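Local coordinates for beta-L-arabinobiosidase (Bacteroides thetaiotaomicron, PDB 5MQR), which hydrolyses glycosidic bonds and probably trims arabinose-containing side chains as the gut bacterium breaks down plant pectin, at residues 356-359 with 364-367; 60-65 with 358-363; 891-896 with 951-956. One frame throughout, in Å; residues are numbered along the deposited sequence.

Contacts 1 and 2 are neighbours that share Met358 and Arg359, with centres about 11 Å apart, and both use the long loop between strands 349-350 and 387-393. They meet directly where Lys365 NZ of contact 1 lies 2.8 Å from Tyr360 O of contact 2, a probable hydrogen bond. The side chain of Asn60 in contact 2 is about 13 Å from a bound calcium ion, and Thr356 at the edge of contact 1 hydrogen-bonds Asp457, a calcium ligand. Contact 3 stands apart in the MGH1-like region, across the chain's centre, its centre about 71 Å from contact 1's and about 77 Å from contact 2's.

Contact 1 (356-359 with 364-367); sequences TPMR and YKSY
Met358, present as selenomethionine, reaches the 364-367 segment because CG stands anti to its backbone N (chi1 -175°) and the chain runs straight to SE before bending at chi3 (-60°), which lays CE over a face of the Tyr367 ring. The methyl is 4.2 Å from the centroid of that Tyr367 ring and 27° off its normal, a CH-pi contact displaced toward the CD1-CE1 side of the ring. SE stands farther off: it views the same ring obliquely, with 5.2 Å from Met358 SE to the Tyr367 centroid. Nearer the backbone, Met358 CB comes within 3.9 Å of Tyr367 CE1, and both ends of the side chain therefore touch the aromatic group. With the methyl over the face and selenium oblique to it, this is a Met-aromatic contact, here spanning a loop in the BNR repeat-like part of the chain, after strand 349-350 and before strand 387-393. The methyl also settles against the backbone that leads into the tyrosine, with Met358 CE 3.6 Å from the carbonyl carbon of Lys365 and equally far from that of Ser366. Lys365 closes in from another direction. Its CB packs 3.8 Å from Met358 SE, and the bend farther along the lysine brings CE back to within 4.0 Å of Met358 SE, an oblique crossing in which only the aliphatic part of the lysine takes part. The ammonium group continues past selenium to Thr73 O, Tyr360 O and the carboxylate of Glu396. At the far end of the ring, Tyr367 OH is hydrogen-bonded to Gln586 OE1, which helps fix how the ring is presented to the methyl.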
loop_
_atom_site.group_PDB
_atom_site.type_symbol
_atom_site.label_atom_id
_atom_site.label_comp_id
_atom_site.label_asym_id
_atom_site.label_seq_id
_atom_site.Cartn_x
_atom_site.Cartn_y
_atom_site.Cartn_z
ATOM N N THR A 356 -27.802 7.313 12.279
ATOM C CA THR A 356 -29.243 7.150 12.242
ATOM C C THR A 356 -29.848 8.047 13.340
ATOM O O THR A 356 -29.294 8.111 14.440
ATOM C CB THR A 356 -29.621 5.681 12.531
ATOM O OG1 THR A 356 -28.806 4.806 11.736
ATOM C CG2 THR A 356 -31.075 5.422 12.210
ATOM N N PRO A 357 -30.945 8.769 13.048
ATOM C CA PRO A 357 -31.634 9.446 14.149
ATOM C C PRO A 357 -32.174 8.422 15.174
ATOM O O PRO A 357 -32.637 7.359 14.769
ATOM C CB PRO A 357 -32.787 10.192 13.465
ATOM C CG PRO A 357 -32.682 9.950 12.016
ATOM C CD PRO A 357 -31.695 8.850 11.787
HETATM N N MSE A 358 -32.076 8.729 16.487
HETATM C CA MSE A 358 -32.679 7.874 17.500
HETATM C C MSE A 358 -34.177 8.052 17.418
HETATM O O MSE A 358 -34.695 9.141 17.633
HETATM C CB MSE A 358 -32.198 8.254 18.889
HETATM C CG MSE A 358 -32.698 7.310 19.992
HETATM SE SE MSE A 358 -32.248 8.070 21.752
HETATM C CE MSE A 358 -30.287 8.160 21.640
ATOM N N ARG A 359 -34.888 7.002 17.084
ATOM C CA ARG A 359 -36.321 6.943 16.875
ATOM C C ARG A 359 -37.096 6.849 18.174
ATOM O O ARG A 359 -38.180 7.423 18.272
ATOM C CB ARG A 359 -36.666 5.803 15.921
ATOM C CG ARG A 359 -35.984 5.982 14.558
ATOM C CD ARG A 359 -36.309 4.887 13.557
ATOM N NE ARG A 359 -36.089 3.525 14.021
ATOM C CZ ARG A 359 -34.904 2.927 14.143
ATOM N NH1 ARG A 359 -33.764 3.579 13.906
ATOM N NH2 ARG A 359 -34.862 1.667 14.535
ATOM N N TYR A 364 -30.768 6.915 29.465
ATOM C CA TYR A 364 -29.337 6.718 29.163
ATOM C C TYR A 364 -28.977 6.334 27.735
ATOM O O TYR A 364 -27.788 6.081 27.454
ATOM C CB TYR A 364 -28.648 5.777 30.186
ATOM C CG TYR A 364 -28.815 6.223 31.643
ATOM C CD1 TYR A 364 -28.341 7.462 32.093
ATOM C CD2 TYR A 364 -29.476 5.402 32.560
ATOM C CE1 TYR A 364 -28.518 7.860 33.423
ATOM C CE2 TYR A 364 -29.664 5.784 33.879
ATOM C CZ TYR A 364 -29.186 7.003 34.316
ATOM O OH TYR A 364 -29.415 7.325 35.643
ATOM N N LYS A 365 -29.962 6.348 26.827
ATOM C CA LYS A 365 -29.672 6.199 25.403
ATOM C C LYS A 365 -28.940 7.446 24.918
ATOM O O LYS A 365 -29.395 8.566 25.164
ATOM C CB LYS A 365 -30.954 5.952 24.607
ATOM C CG LYS A 365 -31.581 4.594 24.914
ATOM C CD LYS A 365 -32.830 4.310 24.112
ATOM C CE LYS A 365 -32.547 4.145 22.635
ATOM N NZ LYS A 365 -33.773 3.736 21.931
ATOM N N SER A 366 -27.782 7.252 24.287
ATOM C CA SER A 366 -26.997 8.357 23.741
ATOM C C SER A 366 -26.694 8.165 22.250
ATOM O O SER A 366 -26.722 7.055 21.744
ATOM C CB SER A 366 -25.718 8.525 24.548
ATOM O OG SER A 366 -25.040 7.308 24.582
ATOM N N TYR A 367 -26.413 9.258 21.556
ATOM C CA TYR A 367 -26.349 9.254 20.097
ATOM C C TYR A 367 -25.061 8.658 19.552
ATOM O O TYR A 367 -23.990 8.998 20.026
ATOM C CB TYR A 367 -26.477 10.673 19.528
ATOM C CG TYR A 367 -27.773 11.325 19.901
ATOM C CD1 TYR A 367 -28.974 10.914 19.302
ATOM C CD2 TYR A 367 -27.825 12.322 20.862
ATOM C CE1 TYR A 367 -30.190 11.489 19.656
ATOM C CE2 TYR A 367 -29.039 12.908 21.224
ATOM C CZ TYR A 367 -30.210 12.483 20.612
ATOM O OH TYR A 367 -31.389 13.063 20.960
#

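Contact 2 (60-65 with 358-363); sequences NREHPE and MRYGGN
Tyr360 pushes its hydroxyl into the turn at 60-65, where the oxygen both gives and receives a hydrogen bond. It donates to Glu62 OE1, with 2.5 Å between Tyr360 OH and that oxygen, a length that is very short and, at 2.2 Å resolution, doubtful in detail. It accepts from the backbone, Arg61 N standing 3.1 Å from Tyr360 OH with an N-H...O angle of 145°. The Glu62 carboxylate comes at the edge of the phenol ring, close to its plane and turned only 17° from it; the kink at chi2 (82°) swings this acidic group round to the hydroxyl. Arg61 takes a different side: its guanidinium presents a face to Tyr360 CD1, with Arg61 NH2 3.6 Å from Tyr360 CD1, while its CB rests near CE1. At the guanidinium edge a water accepts from Arg61 NH2 at 2.7 Å and can donate to Gly361 O, also 2.7 Å from that water. The charge is paired by Asp589, which bridges to Arg61 NH1 and also accepts from Gly361 N, so one carboxylate serves both segments. Within the turn, Asn60 OD1 accepts from His63 N at 3.0 Å, the donor lying well above the carbonyl plane, and more weakly from Glu62 N. This acceptance three residues on is an Asx motif, and it holds the turn that offers Arg61 N to the phenol. Since the turn follows strand 52-57, which pairs with 397-403 at the other end of the propeller sequence, the contact sits beside what looks like the strand closure typical of beta-propellers.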
loop_
_atom_site.group_PDB
_atom_site.type_symbol
_atom_site.label_atom_id
_atom_site.label_comp_id
_atom_site.label_asym_id
_atom_site.label_seq_id
_atom_site.Cartn_x
_atom_site.Cartn_y
_atom_site.Cartn_z
ATOM N N ASN A 60 -38.168 -1.654 16.231
ATOM C CA ASN A 60 -39.496 -1.177 15.827
ATOM C C ASN A 60 -40.535 -1.630 16.817
ATOM O O ASN A 60 -40.949 -2.786 16.791
ATOM C CB ASN A 60 -39.836 -1.703 14.432
ATOM C CG ASN A 60 -40.953 -0.924 13.750
ATOM O OD1 ASN A 60 -41.960 -0.530 14.366
ATOM N ND2 ASN A 60 -40.786 -0.712 12.453
ATOM N N ARG A 61 -40.975 -0.713 17.673
ATOM C CA ARG A 61 -42.004 -1.004 18.677
ATOM C C ARG A 61 -43.390 -1.254 18.076
ATOM O O ARG A 61 -44.160 -2.074 18.585
ATOM C CB ARG A 61 -42.093 0.140 19.685
ATOM C CG ARG A 61 -43.086 -0.095 20.833
ATOM C CD ARG A 61 -43.151 1.134 21.722
ATOM N NE ARG A 61 -41.818 1.495 22.193
ATOM C CZ ARG A 61 -41.390 2.721 22.495
ATOM N NH1 ARG A 61 -42.167 3.790 22.393
ATOM N NH2 ARG A 61 -40.127 2.878 22.904
ATOM N N GLU A 62 -43.688 -0.534 17.005
ATOM C CA GLU A 62 -45.009 -0.519 16.410
ATOM C C GLU A 62 -45.246 -1.757 15.575
ATOM O O GLU A 62 -46.375 -2.159 15.430
ATOM C CB GLU A 62 -45.221 0.745 15.566
ATOM C CG GLU A 62 -45.285 2.027 16.399
ATOM C CD GLU A 62 -43.927 2.627 16.804
ATOM O OE1 GLU A 62 -42.868 2.227 16.281
ATOM O OE2 GLU A 62 -43.922 3.522 17.669
ATOM N N HIS A 63 -44.185 -2.359 15.055
ATOM C CA HIS A 63 -44.278 -3.543 14.207
ATOM C C HIS A 63 -43.298 -4.611 14.706
ATOM O O HIS A 63 -42.291 -4.941 14.025
ATOM C CB HIS A 63 -44.036 -3.139 12.762
ATOM C CG HIS A 63 -44.979 -2.079 12.300
ATOM N ND1 HIS A 63 -46.253 -2.362 11.877
ATOM C CD2 HIS A 63 -44.862 -0.729 12.268
ATOM C CE1 HIS A 63 -46.872 -1.236 11.567
ATOM N NE2 HIS A 63 -46.049 -0.233 11.794
ATOM N N PRO A 64 -43.581 -5.154 15.899
ATOM C CA PRO A 64 -42.711 -6.174 16.462
ATOM C C PRO A 64 -42.745 -7.488 15.651
ATOM O O PRO A 64 -43.803 -7.917 15.145
ATOM C CB PRO A 64 -43.298 -6.392 17.872
ATOM C CG PRO A 64 -44.765 -6.130 17.692
ATOM C CD PRO A 64 -44.791 -4.959 16.728
ATOM N N GLU A 65 -41.593 -8.128 15.600
ATOM C CA GLU A 65 -41.346 -9.257 14.727
ATOM C C GLU A 65 -40.165 -10.013 15.353
ATOM O O GLU A 65 -39.304 -9.383 15.975
ATOM C CB GLU A 65 -40.880 -8.693 13.362
ATOM C CG GLU A 65 -41.612 -9.172 12.132
ATOM C CD GLU A 65 -40.972 -8.610 10.879
ATOM O OE1 GLU A 65 -41.540 -7.684 10.277
ATOM O OE2 GLU A 65 -39.876 -9.075 10.516
HETATM N N MSE A 358 -32.076 8.729 16.487
HETATM C CA MSE A 358 -32.679 7.874 17.500
HETATM C C MSE A 358 -34.177 8.052 17.418
HETATM O O MSE A 358 -34.695 9.141 17.633
HETATM C CB MSE A 358 -32.198 8.254 18.889
HETATM C CG MSE A 358 -32.698 7.310 19.992
HETATM SE SE MSE A 358 -32.248 8.070 21.752
HETATM C CE MSE A 358 -30.287 8.160 21.640
ATOM N N ARG A 359 -34.888 7.002 17.084
ATOM C CA ARG A 359 -36.321 6.943 16.875
ATOM C C ARG A 359 -37.096 6.849 18.174
ATOM O O ARG A 359 -38.180 7.423 18.272
ATOM C CB ARG A 359 -36.666 5.803 15.921
ATOM C CG ARG A 359 -35.984 5.982 14.558
ATOM C CD ARG A 359 -36.309 4.887 13.557
ATOM N NE ARG A 359 -36.089 3.525 14.021
ATOM C CZ ARG A 359 -34.904 2.927 14.143
ATOM N NH1 ARG A 359 -33.764 3.579 13.906
ATOM N NH2 ARG A 359 -34.862 1.667 14.535
ATOM N N TYR A 360 -36.529 6.169 19.175
ATOM C CA TYR A 360 -37.204 5.935 20.430
ATOM C C TYR A 360 -36.384 6.498 21.566
ATOM O O TYR A 360 -35.253 6.057 21.796
ATOM C CB TYR A 360 -37.440 4.429 20.631
ATOM C CG TYR A 360 -38.253 3.812 19.537
ATOM C CD1 TYR A 360 -39.650 3.935 19.502
ATOM C CD2 TYR A 360 -37.638 3.112 18.517
ATOM C CE1 TYR A 360 -40.404 3.350 18.479
ATOM C CE2 TYR A 360 -38.371 2.530 17.494
ATOM C CZ TYR A 360 -39.748 2.649 17.473
ATOM O OH TYR A 360 -40.418 2.063 16.416
ATOM N N GLY A 361 -36.961 7.469 22.279
ATOM C CA GLY A 361 -36.363 8.007 23.483
ATOM C C GLY A 361 -36.209 6.930 24.539
ATOM O O GLY A 361 -36.820 5.853 24.450
ATOM N N GLY A 362 -35.375 7.216 25.525
ATOM C CA GLY A 362 -35.127 6.278 26.606
ATOM C C GLY A 362 -33.953 6.609 27.531
ATOM O O GLY A 362 -32.947 7.213 27.112
ATOM N N ASN A 363 -34.107 6.190 28.790
ATOM C CA ASN A 363 -33.121 6.371 29.871
ATOM C C ASN A 363 -31.712 5.981 29.398
ATOM O O ASN A 363 -31.504 4.836 28.960
ATOM C CB ASN A 363 -33.546 5.498 31.082
ATOM C CG ASN A 363 -32.855 5.876 32.399
ATOM O OD1 ASN A 363 -32.262 6.945 32.523
ATOM N ND2 ASN A 363 -32.965 4.984 33.409
HETATM O O HOH W 1 -39.416 5.328 23.762
#

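Contact 3 (891-896 with 951-956); sequences PWYFNL and SAQTLT
Tyr893 lays one side of its ring, the CD2-CE2 bond, against the methyl of Thr956, the two side chains crossing at a slant. Tyr893 CE2 is 3.4 Å and Tyr893 CD2 3.5 Å from Thr956 CG2, and Thr956 CB backs the methyl almost as closely. The methyl meets the ring obliquely, while Gln953 O lies at the ring edge near its plane, 3.7 Å from Tyr893 CD2. Two torsions set this up. In Tyr893 the ring leaves anti to the backbone N (chi1 -169°), which turns it across to the 951-956 helix. In Thr956 the hydroxyl sits beside its own backbone N (chi1 -65°), leaving CG2 to face the tyrosine. That hydroxyl turns back and donates to Ala952 O, 2.7 Å from Thr956 OG1 and tilted from the carbonyl plane; the helical bond from Thr956 N reaches the same oxygen from the opposite face. With an alanine here both the methyl and the OG1 bond are lost, and the CD2-CE2 side of Tyr893 would probably be left with a gap beside it. On its other side, Tyr893 CD1 stands over the rim of a face of the Phe894 ring, 3.2 Å above that ring's plane. Just beyond, Asn895 with positive phi ends the short helix in a Schellman motif, Leu896 N bonding Pro891 O at 2.9 Å and Asn895 N bonding Trp892 O. Trp753 meets both Tyr893 and Phe894 edge-to-face. Leu955, pointing away from 891-896, packs on helix 972-985, so helix 948-964 lies between the two; helix 1022-1029 touches Leu955 and Thr956, and helix 820-839 touches Phe894 through Ser824 and Tyr825, within the helical MGH1-like domain.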
loop_
_atom_site.group_PDB
_atom_site.type_symbol
_atom_site.label_atom_id
_atom_site.label_comp_id
_atom_site.label_asym_id
_atom_site.label_seq_id
_atom_site.Cartn_x
_atom_site.Cartn_y
_atom_site.Cartn_z
ATOM N N PRO A 891 33.075 -8.594 -20.092
ATOM C CA PRO A 891 32.383 -9.765 -20.636
ATOM C C PRO A 891 31.023 -10.079 -19.971
ATOM O O PRO A 891 30.071 -10.439 -20.682
ATOM C CB PRO A 891 33.383 -10.895 -20.409
ATOM C CG PRO A 891 34.712 -10.204 -20.472
ATOM C CD PRO A 891 34.460 -8.914 -19.734
ATOM N N TRP A 892 30.933 -9.931 -18.645
ATOM C CA TRP A 892 29.673 -10.158 -17.921
ATOM C C TRP A 892 28.593 -9.078 -18.121
ATOM O O TRP A 892 27.424 -9.333 -17.883
ATOM C CB TRP A 892 29.915 -10.330 -16.425
ATOM C CG TRP A 892 30.513 -11.626 -16.119
ATOM C CD1 TRP A 892 29.869 -12.819 -16.025
ATOM C CD2 TRP A 892 31.888 -11.893 -15.894
ATOM N NE1 TRP A 892 30.747 -13.803 -15.731
ATOM C CE2 TRP A 892 31.999 -13.270 -15.630
ATOM C CE3 TRP A 892 33.036 -11.095 -15.841
ATOM C CZ2 TRP A 892 33.214 -13.885 -15.349
ATOM C CZ3 TRP A 892 34.264 -11.707 -15.569
ATOM C CH2 TRP A 892 34.337 -13.093 -15.331
ATOM N N TYR A 893 28.977 -7.891 -18.549
ATOM C CA TYR A 893 28.010 -6.875 -19.000
ATOM C C TYR A 893 27.088 -7.420 -20.102
ATOM O O TYR A 893 25.946 -6.993 -20.218
ATOM C CB TYR A 893 28.757 -5.623 -19.495
ATOM C CG TYR A 893 27.920 -4.419 -19.747
ATOM C CD1 TYR A 893 27.232 -4.288 -20.925
ATOM C CD2 TYR A 893 27.882 -3.366 -18.837
ATOM C CE1 TYR A 893 26.441 -3.183 -21.169
ATOM C CE2 TYR A 893 27.122 -2.236 -19.078
ATOM C CZ TYR A 893 26.397 -2.147 -20.255
ATOM O OH TYR A 893 25.623 -1.038 -20.549
ATOM N N PHE A 894 27.588 -8.364 -20.894
ATOM C CA PHE A 894 26.809 -8.962 -21.970
ATOM C C PHE A 894 26.571 -10.441 -21.758
ATOM O O PHE A 894 26.233 -11.152 -22.698
ATOM C CB PHE A 894 27.512 -8.714 -23.311
ATOM C CG PHE A 894 27.865 -7.291 -23.539
ATOM C CD1 PHE A 894 26.951 -6.414 -24.092
ATOM C CD2 PHE A 894 29.096 -6.812 -23.171
ATOM C CE1 PHE A 894 27.271 -5.069 -24.277
ATOM C CE2 PHE A 894 29.428 -5.477 -23.357
ATOM C CZ PHE A 894 28.517 -4.600 -23.917
ATOM N N ASN A 895 26.721 -10.900 -20.523
ATOM C CA ASN A 895 26.602 -12.330 -20.191
ATOM C C ASN A 895 27.413 -13.237 -21.142
ATOM O O ASN A 895 26.957 -14.306 -21.537
ATOM C CB ASN A 895 25.118 -12.744 -20.166
ATOM C CG ASN A 895 24.314 -11.954 -19.149
ATOM O OD1 ASN A 895 24.465 -12.136 -17.952
ATOM N ND2 ASN A 895 23.479 -11.068 -19.619
ATOM N N LEU A 896 28.615 -12.790 -21.496
ATOM C CA LEU A 896 29.464 -13.537 -22.421
ATOM C C LEU A 896 29.968 -14.860 -21.840
ATOM O O LEU A 896 29.855 -15.895 -22.501
ATOM C CB LEU A 896 30.629 -12.659 -22.919
ATOM C CG LEU A 896 31.562 -13.182 -24.012
ATOM C CD1 LEU A 896 32.357 -12.042 -24.640
ATOM C CD2 LEU A 896 32.524 -14.226 -23.474
ATOM N N SER A 951 32.788 2.112 -13.171
ATOM C CA SER A 951 32.007 1.589 -12.048
ATOM C C SER A 951 30.617 1.099 -12.544
ATOM O O SER A 951 30.131 0.024 -12.168
ATOM C CB SER A 951 31.853 2.657 -10.957
ATOM O OG SER A 951 33.106 3.019 -10.440
ATOM N N ALA A 952 30.014 1.871 -13.434
ATOM C CA ALA A 952 28.715 1.512 -13.988
ATOM C C ALA A 952 28.759 0.234 -14.822
ATOM O O ALA A 952 27.842 -0.623 -14.724
ATOM C CB ALA A 952 28.147 2.664 -14.806
ATOM N N GLN A 953 29.791 0.120 -15.657
ATOM C CA GLN A 953 30.021 -1.122 -16.385
ATOM C C GLN A 953 30.191 -2.303 -15.409
ATOM O O GLN A 953 29.528 -3.346 -15.555
ATOM C CB GLN A 953 31.248 -1.023 -17.286
ATOM C CG GLN A 953 31.005 -0.154 -18.496
ATOM C CD GLN A 953 32.206 -0.109 -19.414
ATOM O OE1 GLN A 953 33.315 0.241 -18.992
ATOM N NE2 GLN A 953 31.995 -0.482 -20.689
ATOM N N THR A 954 31.103 -2.138 -14.451
ATOM C CA THR A 954 31.376 -3.174 -13.471
ATOM C C THR A 954 30.115 -3.596 -12.668
ATOM O O THR A 954 29.850 -4.787 -12.483
ATOM C CB THR A 954 32.468 -2.704 -12.509
ATOM O OG1 THR A 954 33.640 -2.350 -13.255
ATOM C CG2 THR A 954 32.798 -3.803 -11.462
ATOM N N LEU A 955 29.354 -2.614 -12.207
ATOM C CA LEU A 955 28.143 -2.884 -11.424
ATOM C C LEU A 955 27.038 -3.542 -12.244
ATOM O O LEU A 955 26.296 -4.364 -11.730
ATOM C CB LEU A 955 27.655 -1.605 -10.746
ATOM C CG LEU A 955 28.532 -1.190 -9.562
ATOM C CD1 LEU A 955 28.364 0.289 -9.228
ATOM C CD2 LEU A 955 28.262 -2.025 -8.319
ATOM N N THR A 956 26.952 -3.190 -13.523
ATOM C CA THR A 956 25.965 -3.760 -14.433
ATOM C C THR A 956 26.301 -5.214 -14.631
ATOM O O THR A 956 25.458 -6.085 -14.518
ATOM C CB THR A 956 25.951 -2.992 -15.774
ATOM O OG1 THR A 956 25.496 -1.657 -15.531
ATOM C CG2 THR A 956 25.017 -3.652 -16.810
#